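Local atomic coordinates of LIP (PDB entry 4A1R), a protein that is a membrane-bound component of the type VI secretion system, probably a TssJ-family lipoprotein that helps anchor the secretion apparatus to the membrane. Residues A[48-51]-A[52-56]. Numbering follows the deposited sequence.
Sequences DFFS and LQNDA
Phe-49 and Phe-50 each meet the side chain four residues on, Gln-53 and Asn-54, in the N-capped first turns of helix 49-60, an appendage to the beta-sandwich. Asp-48 is the N-cap. Its OD1 takes two donors from opposite faces of the carboxylate plane: Ser-51 N, 3.3 Å from OD1, and Ser-51 OG, 2.7 Å from OD1 on the syn side. The hydroxyl gets there because chi1 of Ser-51 (-67°) sets OG beside its own backbone N. Successive i to i+4 bonds then occupy the carbonyls of Asp-48 to Ser-51. The first, from Leu-52 N to Asp-48 O, is straight but weak at 3.3 Å; Gln-53 N to Phe-49 O (2.9 Å), Asn-54 N to Phe-50 O and Asp-55 N to Ser-51 O are firmer. Leu-52 O accepts from Arg-34 NH1 of strand 31-38. The extended Gln-53 side chain brings NE2 to 3.6 Å from Phe-49 CE2, amide and ring planes 65° apart, and NE2 is satisfied by Glu-97. Trp-106 meets the Phe-49 ring edge-to-face, tying the helix start to a loop. On the exposed side, Asn-54, in one of its two conformers, lies alongside Phe-50, its CB making a CH-pi contact over one ring face, 4.0 Å from the ring centroid and offset toward the rim at CE2 and CZ.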
loop_
_atom_site.group_PDB
_atom_site.type_symbol
_atom_site.label_atom_id
_atom_site.label_comp_id
_atom_site.label_asym_id
_atom_site.label_seq_id
_atom_site.Cartn_x
_atom_site.Cartn_y
_atom_site.Cartn_z
ATOM N N ASP A 48 15.605 -0.585 -4.949
ATOM C CA ASP A 48 16.070 -0.581 -3.554
ATOM C C ASP A 48 15.358 0.433 -2.678
ATOM O O ASP A 48 14.736 1.363 -3.205
ATOM C CB ASP A 48 17.604 -0.633 -3.369
ATOM C CG ASP A 48 18.336 0.526 -3.982
ATOM O OD1 ASP A 48 17.775 1.626 -4.161
ATOM O OD2 ASP A 48 19.533 0.322 -4.269
ATOM N N PHE A 49 15.398 0.240 -1.362
ATOM C CA PHE A 49 14.715 1.135 -0.433
ATOM C C PHE A 49 15.031 2.604 -0.659
ATOM O O PHE A 49 14.110 3.428 -0.750
ATOM C CB PHE A 49 15.014 0.779 1.010
ATOM C CG PHE A 49 14.233 1.594 2.007
ATOM C CD1 PHE A 49 12.907 1.243 2.338
ATOM C CD2 PHE A 49 14.796 2.719 2.614
ATOM C CE1 PHE A 49 12.185 1.991 3.269
ATOM C CE2 PHE A 49 14.080 3.465 3.549
ATOM C CZ PHE A 49 12.768 3.102 3.877
ATOM N N PHE A 50 16.321 2.935 -0.756
ATOM C CA PHE A 50 16.692 4.353 -0.900
ATOM C C PHE A 50 16.082 5.032 -2.120
ATOM O O PHE A 50 15.532 6.137 -2.004
ATOM C CB PHE A 50 18.202 4.554 -0.941
ATOM C CG PHE A 50 18.593 6.016 -1.005
ATOM C CD1 PHE A 50 18.591 6.798 0.145
ATOM C CD2 PHE A 50 18.893 6.608 -2.213
ATOM C CE1 PHE A 50 18.928 8.144 0.089
ATOM C CE2 PHE A 50 19.227 7.963 -2.276
ATOM C CZ PHE A 50 19.248 8.719 -1.125
ATOM N N SER A 51 16.183 4.369 -3.274
ATOM C CA SER A 51 15.634 4.865 -4.547
ATOM C C SER A 51 14.161 5.224 -4.462
ATOM O O SER A 51 13.758 6.305 -4.861
ATOM C CB SER A 51 15.825 3.822 -5.644
ATOM O OG SER A 51 17.198 3.662 -5.915
ATOM N N LEU A 52 13.368 4.296 -3.942
ATOM C CA LEU A 52 11.953 4.510 -3.724
ATOM C C LEU A 52 11.699 5.653 -2.752
ATOM O O LEU A 52 10.817 6.490 -2.996
ATOM C CB LEU A 52 11.315 3.215 -3.185
ATOM C CG LEU A 52 11.083 2.061 -4.147
ATOM C CD1 LEU A 52 10.535 0.838 -3.405
ATOM C CD2 LEU A 52 10.132 2.476 -5.275
ATOM N N GLN A 53 12.457 5.693 -1.651
ATOM C CA GLN A 53 12.257 6.729 -0.641
ATOM C C GLN A 53 12.616 8.125 -1.164
ATOM O O GLN A 53 11.883 9.090 -0.939
ATOM C CB GLN A 53 13.091 6.442 0.600
ATOM C CG GLN A 53 12.896 7.443 1.735
ATOM C CD GLN A 53 13.887 7.194 2.855
ATOM O OE1 GLN A 53 15.101 7.250 2.633
ATOM N NE2 GLN A 53 13.390 6.958 4.051
ATOM N N ASN A 54 13.751 8.231 -1.840
ATOM C CA ASN A 54 14.223 9.545 -2.298
ATOM C C ASN A 54 13.649 10.056 -3.619
ATOM O O ASN A 54 13.490 11.272 -3.795
ATOM C CB ASN A 54 15.752 9.476 -2.443
ATOM C CG ASN A 54 16.378 10.811 -2.827
ATOM O OD1 ASN A 54 17.093 10.916 -3.827
ATOM N ND2 ASN A 54 16.113 11.833 -2.029
ATOM N N ASP A 55 13.324 9.157 -4.541
ATOM C CA ASP A 55 12.696 9.595 -5.786
ATOM C C ASP A 55 12.020 8.463 -6.529
ATOM O O ASP A 55 12.578 7.909 -7.484
ATOM C CB ASP A 55 13.696 10.332 -6.686
ATOM C CG ASP A 55 13.047 10.931 -7.921
ATOM O OD1 ASP A 55 11.836 11.233 -7.888
ATOM O OD2 ASP A 55 13.761 11.104 -8.928
ATOM N N ALA A 56 10.795 8.159 -6.109
ATOM C CA ALA A 56 10.055 7.025 -6.620
ATOM C C ALA A 56 9.787 7.169 -8.124
ATOM O O ALA A 56 10.002 6.228 -8.876
ATOM C CB ALA A 56 8.769 6.820 -5.822
#